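Pyridine synthase TbtD (PDB 5WA4) probably builds the central pyridine ring of the thiopeptide thiomuracin through a formal [4+2] aza-cycloaddition, acting on a precursor peptide that carries a leader. Local coordinates at residues A41-F46 with L140-A145; A145-S150 with R247-R252. One frame throughout, in Å; residues are numbered along the deposited sequence.

Contact 1 (A41-F46 with L140-A145); sequences APMAYF and LADFYA
With CG of Tyr45 set between its backbone N and carbonyl carbon (chi1 76°), the phenol ring leaves the strand over the helix surface formed by Ala141, Tyr144 and Ala145. Tyr144 places its own CG anti to its carbonyl carbon, and this swings its ring in beside that of Tyr45. The motif is strand-on-helix packing. Residues 44-46, on strand 44-49, an outermost strand of the chain's four-stranded antiparallel sheet, run almost at right angles (88°) to residues 140-145 of helix 135-159, with the axes of these short segments 7.4 Å apart at their closest.

Tyr45 does most of the work. Its CD2 rests against Tyr144 CB at 3.3 Å, while CE1 reaches Ala141 CB at 3.9 Å. The two tyrosine rings are within 20° of parallel, but they are slid so far apart, with centroids separated by 5.3 Å, that they barely overlap; Tyr45 CE2 comes obliquely to Tyr144 CD2 at 3.6 Å. Alanine suits positions 141 and 145 because a single methyl lets the strand and the broad Tyr45 ring come near the helix backbone. Tyr45 also stacks with Tyr59 of the adjacent strand 55-62, so its ring ties sheet to helix.

Two residues before Tyr45, Met43 bends at chi2 and carries its flexible thioether over to the helix, where methyl CE lies beside Asp142 OD1 and 4.1 Å from Ala145 CB. The other carboxylate oxygen, Asp142 OD2, has a long, weak ion pair with Arg259. No hydrogen bond joins the two segments, and the nearest equivalent is a CA-H...O contact in which Ala145 CA approaches the backbone oxygen of Ala44 to 3.5 Å.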
ATOM      1  N   ALA E  41     -31.500 -15.171 -41.094  1.00 78.40           N
ATOM      2  CA  ALA E  41     -30.761 -14.573 -39.985  1.00 67.93           C
ATOM      3  C   ALA E  41     -29.436 -15.278 -39.753  1.00 68.02           C
ATOM      4  O   ALA E  41     -29.302 -16.052 -38.807  1.00 71.36           O
ATOM      5  CB  ALA E  41     -31.584 -14.611 -38.738  1.00 70.99           C
ATOM      6  N   PRO E  42     -28.446 -15.016 -40.613  1.00 72.23           N
ATOM      7  CA  PRO E  42     -27.132 -15.677 -40.500  1.00 70.97           C
ATOM      8  C   PRO E  42     -26.359 -15.258 -39.253  1.00 69.51           C
ATOM      9  O   PRO E  42     -25.332 -15.862 -38.909  1.00 66.44           O
ATOM     10  CB  PRO E  42     -26.397 -15.224 -41.769  1.00 60.42           C
ATOM     11  CG  PRO E  42     -27.058 -13.901 -42.136  1.00 67.76           C
ATOM     12  CD  PRO E  42     -28.509 -14.085 -41.757  1.00 74.23           C
ATOM     13  N   MET E  43     -26.867 -14.235 -38.580  1.00 67.05           N
ATOM     14  CA  MET E  43     -26.147 -13.605 -37.496  1.00 68.24           C
ATOM     15  C   MET E  43     -26.641 -14.085 -36.131  1.00 71.80           C
ATOM     16  O   MET E  43     -27.538 -13.488 -35.514  1.00 73.72           O
ATOM     17  CB  MET E  43     -26.273 -12.091 -37.611  1.00 69.91           C
ATOM     18  CG  MET E  43     -25.127 -11.325 -36.979  1.00 74.90           C
ATOM     19  SD  MET E  43     -23.587 -11.570 -37.860  1.00 78.96           S
ATOM     20  CE  MET E  43     -22.474 -10.645 -36.806  1.00 69.76           C
ATOM     21  N   ALA E  44     -26.047 -15.166 -35.653  1.00 65.54           N
ATOM     22  CA  ALA E  44     -26.453 -15.711 -34.374  1.00 66.50           C
ATOM     23  C   ALA E  44     -25.268 -16.255 -33.576  1.00 65.26           C
ATOM     24  O   ALA E  44     -24.201 -16.564 -34.135  1.00 63.44           O
ATOM     25  CB  ALA E  44     -27.488 -16.787 -34.585  1.00 69.53           C
ATOM     26  N   TYR E  45     -25.462 -16.340 -32.261  1.00 58.64           N
ATOM     27  CA  TYR E  45     -24.501 -16.983 -31.377  1.00 59.29           C
ATOM     28  C   TYR E  45     -25.142 -17.293 -30.031  1.00 56.31           C
ATOM     29  O   TYR E  45     -26.208 -16.758 -29.687  1.00 60.01           O
ATOM     30  CB  TYR E  45     -23.233 -16.120 -31.206  1.00 59.13           C
ATOM     31  CG  TYR E  45     -23.337 -14.905 -30.294  1.00 59.64           C
ATOM     32  CD1 TYR E  45     -23.810 -13.684 -30.771  1.00 59.79           C
ATOM     33  CD2 TYR E  45     -22.901 -14.958 -28.973  1.00 57.18           C
ATOM     34  CE1 TYR E  45     -23.876 -12.553 -29.942  1.00 58.69           C
ATOM     35  CE2 TYR E  45     -22.961 -13.829 -28.139  1.00 55.74           C
ATOM     36  CZ  TYR E  45     -23.450 -12.629 -28.632  1.00 54.42           C
ATOM     37  OH  TYR E  45     -23.509 -11.512 -27.818  1.00 52.51           O
ATOM     38  N   PHE E  46     -24.496 -18.182 -29.282  1.00 49.53           N
ATOM     39  CA  PHE E  46     -24.994 -18.572 -27.972  1.00 55.62           C
ATOM     40  C   PHE E  46     -23.868 -18.473 -26.955  1.00 51.49           C
ATOM     41  O   PHE E  46     -22.689 -18.543 -27.314  1.00 47.36           O
ATOM     42  CB  PHE E  46     -25.599 -20.001 -27.999  1.00 53.52           C
ATOM     43  CG  PHE E  46     -24.723 -21.028 -28.680  1.00 48.04           C
ATOM     44  CD1 PHE E  46     -23.844 -21.801 -27.954  1.00 44.40           C
ATOM     45  CD2 PHE E  46     -24.770 -21.199 -30.056  1.00 52.84           C
ATOM     46  CE1 PHE E  46     -23.037 -22.730 -28.579  1.00 47.60           C
ATOM     47  CE2 PHE E  46     -23.957 -22.132 -30.691  1.00 49.62           C
ATOM     48  CZ  PHE E  46     -23.092 -22.894 -29.952  1.00 48.50           C
ATOM     49  N   LEU E 140     -17.145  -8.280 -30.038  1.00 57.00           N
ATOM     50  CA  LEU E 140     -17.301  -9.568 -29.361  1.00 60.80           C
ATOM     51  C   LEU E 140     -18.374 -10.418 -30.028  1.00 59.75           C
ATOM     52  O   LEU E 140     -18.133 -11.573 -30.383  1.00 52.75           O
ATOM     53  CB  LEU E 140     -17.648  -9.348 -27.888  1.00 55.77           C
ATOM     54  CG  LEU E 140     -17.069 -10.346 -26.894  1.00 65.36           C
ATOM     55  CD1 LEU E 140     -15.550 -10.372 -27.010  1.00 70.52           C
ATOM     56  CD2 LEU E 140     -17.489  -9.952 -25.485  1.00 69.38           C
ATOM     57  N   ALA E 141     -19.548  -9.813 -30.198  1.00 56.95           N
ATOM     58  CA  ALA E 141     -20.669 -10.427 -30.890  1.00 56.82           C
ATOM     59  C   ALA E 141     -20.272 -10.955 -32.273  1.00 62.13           C
ATOM     60  O   ALA E 141     -20.606 -12.089 -32.619  1.00 64.69           O
ATOM     61  CB  ALA E 141     -21.821  -9.437 -31.006  1.00 54.63           C
ATOM     62  N   ASP E 142     -19.565 -10.145 -33.057  1.00 60.00           N
ATOM     63  CA  ASP E 142     -19.095 -10.589 -34.365  1.00 61.66           C
ATOM     64  C   ASP E 142     -18.213 -11.808 -34.197  1.00 64.01           C
ATOM     65  O   ASP E 142     -18.356 -12.808 -34.917  1.00 57.57           O
ATOM     66  CB  ASP E 142     -18.311  -9.493 -35.097  1.00 67.41           C
ATOM     67  CG  ASP E 142     -19.209  -8.450 -35.773  1.00 73.65           C
ATOM     68  OD1 ASP E 142     -20.448  -8.455 -35.558  1.00 71.72           O
ATOM     69  OD2 ASP E 142     -18.641  -7.597 -36.503  1.00 70.53           O
ATOM     70  N   PHE E 143     -17.295 -11.717 -33.239  1.00 60.22           N
ATOM     71  CA  PHE E 143     -16.387 -12.826 -32.985  1.00 60.52           C
ATOM     72  C   PHE E 143     -17.139 -14.118 -32.637  1.00 58.68           C
ATOM     73  O   PHE E 143     -16.782 -15.186 -33.113  1.00 58.90           O
ATOM     74  CB  PHE E 143     -15.401 -12.497 -31.858  1.00 55.14           C
ATOM     75  CG  PHE E 143     -14.666 -13.700 -31.353  1.00 57.97           C
ATOM     76  CD1 PHE E 143     -13.566 -14.191 -32.045  1.00 57.38           C
ATOM     77  CD2 PHE E 143     -15.111 -14.380 -30.210  1.00 57.43           C
ATOM     78  CE1 PHE E 143     -12.892 -15.327 -31.605  1.00 57.79           C
ATOM     79  CE2 PHE E 143     -14.456 -15.514 -29.759  1.00 54.34           C
ATOM     80  CZ  PHE E 143     -13.334 -15.995 -30.461  1.00 57.29           C
ATOM     81  N   TYR E 144     -18.156 -14.018 -31.793  1.00 53.34           N
ATOM     82  CA  TYR E 144     -18.839 -15.204 -31.329  1.00 58.71           C
ATOM     83  C   TYR E 144     -19.539 -15.848 -32.518  1.00 59.42           C
ATOM     84  O   TYR E 144     -19.433 -17.064 -32.731  1.00 57.61           O
ATOM     85  CB  TYR E 144     -19.820 -14.878 -30.182  1.00 54.40           C
ATOM     86  CG  TYR E 144     -19.153 -14.830 -28.813  1.00 52.72           C
ATOM     87  CD1 TYR E 144     -18.252 -15.805 -28.439  1.00 49.29           C
ATOM     88  CD2 TYR E 144     -19.416 -13.810 -27.898  1.00 52.48           C
ATOM     89  CE1 TYR E 144     -17.641 -15.781 -27.199  1.00 47.63           C
ATOM     90  CE2 TYR E 144     -18.796 -13.779 -26.654  1.00 46.42           C
ATOM     91  CZ  TYR E 144     -17.906 -14.776 -26.310  1.00 45.99           C
ATOM     92  OH  TYR E 144     -17.253 -14.794 -25.082  1.00 46.67           O
ATOM     93  N   ALA E 145     -20.218 -15.022 -33.306  1.00 58.76           N
ATOM     94  CA  ALA E 145     -20.891 -15.488 -34.512  1.00 58.63           C
ATOM     95  C   ALA E 145     -19.914 -16.149 -35.493  1.00 55.78           C
ATOM     96  O   ALA E 145     -20.162 -17.229 -36.014  1.00 58.61           O
ATOM     97  CB  ALA E 145     -21.610 -14.328 -35.185  1.00 55.60           C
TER

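Contact 2 (A145-S150 with R247-R252); sequences ADTTPS and REWVRR
The guanidinium of Arg252 has the backbone oxygen of Asp146 over one face and Glu248 OE1 over the opposite face, the latter offset toward the rim. Ser150 OG lies at its edge, and Pro149 CG comes in obliquely to NH1 at 3.5 Å. A second flat group, the Trp249 indole, meets Ser150 OG at its edge, 4.1 Å from CE3, while Thr147 CG2 approaches CZ3 obliquely at 3.4 Å.

These groups join segments 145-150 and 247-252, on helices 135-159 and 244-265, which run antiparallel (177°), their axes 10.7 Å apart, a separation that suits long arginine and tryptophan side chains. The CG of Arg252 is anti to its backbone N, which sends the chain outward, and a bend at chi3 turns the guanidinium against the neighbouring helix. Thr147 offers the indole a methyl, while its hydroxyl turns back to Phe143 O in its own helix. Trp249 NE1 is hydrogen-bonded to Thr175 of helix 164-178 and Thr321 of helix 307-328, and the ring stacks with His324 of the latter, so both helices hold the indole.

Helix 135-159 is kinked here: Pro149 has no N-H, and Ser150 N makes no bond to Asp146 O and only a weak one to Thr147 O. Asp146 O therefore lacks its usual helical donor, and the arginine lies next to it. Because this oxygen sits over the guanidinium face, poorly angled for a hydrogen bond, and no N-H points at Glu248 OE1, well out of the plane, the attraction is probably electrostatic, the positive charge sandwiched between a carbonyl dipole and a carboxylate.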
ATOM      1  N   ALA E 145     -20.218 -15.022 -33.306  1.00 58.76           N
ATOM      2  CA  ALA E 145     -20.891 -15.488 -34.512  1.00 58.63           C
ATOM      3  C   ALA E 145     -19.914 -16.149 -35.493  1.00 55.78           C
ATOM      4  O   ALA E 145     -20.162 -17.229 -36.014  1.00 58.61           O
ATOM      5  CB  ALA E 145     -21.610 -14.328 -35.185  1.00 55.60           C
ATOM      6  N   ASP E 146     -18.793 -15.500 -35.746  1.00 64.69           N
ATOM      7  CA  ASP E 146     -17.884 -16.011 -36.749  1.00 64.67           C
ATOM      8  C   ASP E 146     -17.259 -17.338 -36.311  1.00 62.11           C
ATOM      9  O   ASP E 146     -16.838 -18.129 -37.160  1.00 60.59           O
ATOM     10  CB  ASP E 146     -16.801 -14.971 -37.061  1.00 62.72           C
ATOM     11  CG  ASP E 146     -17.379 -13.685 -37.619  1.00 78.86           C
ATOM     12  OD1 ASP E 146     -18.510 -13.720 -38.159  1.00 82.06           O
ATOM     13  OD2 ASP E 146     -16.709 -12.631 -37.519  1.00 89.86           O
ATOM     14  N   THR E 147     -17.217 -17.587 -35.000  1.00 56.06           N
ATOM     15  CA  THR E 147     -16.550 -18.777 -34.462  1.00 55.90           C
ATOM     16  C   THR E 147     -17.501 -19.928 -34.085  1.00 59.54           C
ATOM     17  O   THR E 147     -17.053 -20.990 -33.629  1.00 58.98           O
ATOM     18  CB  THR E 147     -15.696 -18.444 -33.218  1.00 54.27           C
ATOM     19  OG1 THR E 147     -16.438 -17.602 -32.330  1.00 56.69           O
ATOM     20  CG2 THR E 147     -14.422 -17.743 -33.621  1.00 59.72           C
ATOM     21  N   THR E 148     -18.797 -19.738 -34.296  1.00 52.08           N
ATOM     22  CA  THR E 148     -19.756 -20.792 -34.006  1.00 54.65           C
ATOM     23  C   THR E 148     -19.509 -22.159 -34.704  1.00 65.05           C
ATOM     24  O   THR E 148     -19.625 -23.216 -34.055  1.00 64.05           O
ATOM     25  CB  THR E 148     -21.136 -20.319 -34.340  1.00 51.85           C
ATOM     26  OG1 THR E 148     -21.510 -19.322 -33.386  1.00 63.46           O
ATOM     27  CG2 THR E 148     -22.101 -21.460 -34.274  1.00 54.29           C
ATOM     28  N   PRO E 149     -19.168 -22.164 -36.012  1.00 64.42           N
ATOM     29  CA  PRO E 149     -18.832 -23.486 -36.565  1.00 59.19           C
ATOM     30  C   PRO E 149     -17.558 -24.070 -35.967  1.00 55.33           C
ATOM     31  O   PRO E 149     -17.309 -25.265 -36.124  1.00 62.74           O
ATOM     32  CB  PRO E 149     -18.647 -23.216 -38.074  1.00 62.12           C
ATOM     33  CG  PRO E 149     -18.468 -21.742 -38.196  1.00 60.36           C
ATOM     34  CD  PRO E 149     -19.252 -21.138 -37.066  1.00 57.05           C
ATOM     35  N   SER E 150     -16.755 -23.248 -35.304  1.00 51.72           N
ATOM     36  CA  SER E 150     -15.582 -23.776 -34.622  1.00 61.65           C
ATOM     37  C   SER E 150     -15.998 -24.426 -33.304  1.00 63.73           C
ATOM     38  O   SER E 150     -15.272 -25.272 -32.748  1.00 61.41           O
ATOM     39  CB  SER E 150     -14.537 -22.681 -34.375  1.00 56.09           C
ATOM     40  OG  SER E 150     -13.660 -22.575 -35.473  1.00 52.74           O
ATOM     41  N   ARG E 247      -5.757 -24.299 -38.544  1.00 60.94           N
ATOM     42  CA  ARG E 247      -5.715 -23.411 -39.687  1.00 60.87           C
ATOM     43  C   ARG E 247      -6.940 -22.536 -39.785  1.00 64.39           C
ATOM     44  O   ARG E 247      -6.823 -21.347 -40.104  1.00 57.89           O
ATOM     45  CB  ARG E 247      -5.528 -24.188 -40.995  1.00 64.64           C
ATOM     46  CG  ARG E 247      -4.106 -24.503 -41.145  1.00 71.42           C
ATOM     47  CD  ARG E 247      -3.464 -23.637 -42.217  1.00 86.64           C
ATOM     48  NE  ARG E 247      -2.148 -23.297 -41.683  1.00 94.41           N
ATOM     49  CZ  ARG E 247      -1.316 -22.377 -42.170  1.00 96.43           C
ATOM     50  NH1 ARG E 247      -1.609 -21.699 -43.264  1.00104.73           N
ATOM     51  NH2 ARG E 247      -0.177 -22.121 -41.549  1.00 91.79           N
ATOM     52  N   GLU E 248      -8.117 -23.069 -39.487  1.00 56.35           N
ATOM     53  CA  GLU E 248      -9.238 -22.173 -39.628  1.00 62.89           C
ATOM     54  C   GLU E 248      -9.343 -21.260 -38.446  1.00 58.96           C
ATOM     55  O   GLU E 248      -9.846 -20.147 -38.585  1.00 57.82           O
ATOM     56  CB  GLU E 248     -10.559 -22.882 -39.846  1.00 68.58           C
ATOM     57  CG  GLU E 248     -10.770 -22.990 -41.318  1.00 79.88           C
ATOM     58  CD  GLU E 248     -12.035 -22.305 -41.812  1.00 88.39           C
ATOM     59  OE1 GLU E 248     -12.816 -21.767 -40.987  1.00 87.09           O
ATOM     60  OE2 GLU E 248     -12.180 -22.229 -43.058  1.00 84.93           O
ATOM     61  N   TRP E 249      -8.840 -21.697 -37.299  1.00 56.90           N
ATOM     62  CA  TRP E 249      -8.867 -20.838 -36.139  1.00 52.43           C
ATOM     63  C   TRP E 249      -8.078 -19.594 -36.458  1.00 51.46           C
ATOM     64  O   TRP E 249      -8.623 -18.498 -36.374  1.00 47.38           O
ATOM     65  CB  TRP E 249      -8.301 -21.515 -34.900  1.00 46.85           C
ATOM     66  CG  TRP E 249      -8.424 -20.632 -33.681  1.00 49.56           C
ATOM     67  CD1 TRP E 249      -7.398 -20.083 -32.943  1.00 47.05           C
ATOM     68  CD2 TRP E 249      -9.640 -20.167 -33.076  1.00 42.12           C
ATOM     69  NE1 TRP E 249      -7.918 -19.325 -31.910  1.00 44.67           N
ATOM     70  CE2 TRP E 249      -9.286 -19.363 -31.978  1.00 37.99           C
ATOM     71  CE3 TRP E 249     -10.988 -20.354 -33.359  1.00 45.79           C
ATOM     72  CZ2 TRP E 249     -10.227 -18.760 -31.174  1.00 44.91           C
ATOM     73  CZ3 TRP E 249     -11.923 -19.751 -32.552  1.00 46.62           C
ATOM     74  CH2 TRP E 249     -11.543 -18.966 -31.478  1.00 44.91           C
ATOM     75  N   VAL E 250      -6.803 -19.769 -36.795  1.00 46.46           N
ATOM     76  CA  VAL E 250      -5.949 -18.635 -37.119  1.00 48.99           C
ATOM     77  C   VAL E 250      -6.591 -17.733 -38.176  1.00 52.55           C
ATOM     78  O   VAL E 250      -6.813 -16.542 -37.947  1.00 56.51           O
ATOM     79  CB  VAL E 250      -4.585 -19.079 -37.627  1.00 49.41           C
ATOM     80  CG1 VAL E 250      -3.836 -17.872 -38.185  1.00 49.20           C
ATOM     81  CG2 VAL E 250      -3.790 -19.746 -36.509  1.00 40.38           C
ATOM     82  N   ARG E 251      -6.952 -18.332 -39.304  1.00 54.22           N
ATOM     83  CA  ARG E 251      -7.470 -17.606 -40.461  1.00 52.95           C
ATOM     84  C   ARG E 251      -8.680 -16.710 -40.151  1.00 52.65           C
ATOM     85  O   ARG E 251      -8.931 -15.718 -40.839  1.00 65.80           O
ATOM     86  CB  ARG E 251      -7.828 -18.606 -41.560  1.00 50.09           C
ATOM     87  CG  ARG E 251      -8.285 -17.977 -42.818  1.00 58.08           C
ATOM     88  CD  ARG E 251      -8.954 -18.953 -43.714  1.00 57.57           C
ATOM     89  NE  ARG E 251      -8.292 -20.227 -43.618  1.00 71.31           N
ATOM     90  CZ  ARG E 251      -8.927 -21.392 -43.634  1.00 75.85           C
ATOM     91  NH1 ARG E 251     -10.242 -21.443 -43.843  1.00 79.64           N
ATOM     92  NH2 ARG E 251      -8.226 -22.508 -43.528  1.00 70.76           N
ATOM     93  N   ARG E 252      -9.389 -17.051 -39.089  1.00 50.18           N
ATOM     94  CA  ARG E 252     -10.647 -16.435 -38.692  1.00 55.73           C
ATOM     95  C   ARG E 252     -10.393 -15.386 -37.611  1.00 61.86           C
ATOM     96  O   ARG E 252     -11.258 -14.564 -37.292  1.00 63.05           O
ATOM     97  CB  ARG E 252     -11.599 -17.521 -38.174  1.00 57.42           C
ATOM     98  CG  ARG E 252     -12.987 -17.091 -37.757  1.00 63.46           C
ATOM     99  CD  ARG E 252     -13.940 -18.286 -37.909  1.00 76.71           C
ATOM    100  NE  ARG E 252     -14.702 -18.264 -39.164  1.00 86.72           N
ATOM    101  CZ  ARG E 252     -15.371 -19.303 -39.663  1.00 84.56           C
ATOM    102  NH1 ARG E 252     -15.355 -20.470 -39.024  1.00 84.77           N
ATOM    103  NH2 ARG E 252     -16.043 -19.180 -40.806  1.00 74.18           N
TER

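Helix 135-159 serves both contacts, and Ala145 belongs to each: contact 1 sets the helix against the sheet, and contact 2 sets its next turn against helix 244-265. Their centres are 12 Å apart. They touch directly where Phe143 CZ of segment 140-145 meets Trp249 CH2 at 3.6 Å, and Phe46 CE2 lies 4.1 Å from Thr148 CG2. Helix 307-328 borders both, since Arg327 bonds to Tyr144 O in contact 1 and to Thr148 OG1 in contact 2. The sheet and helix 244-265 are thereby joined through one helix. No other chain of the assembly touches either contact.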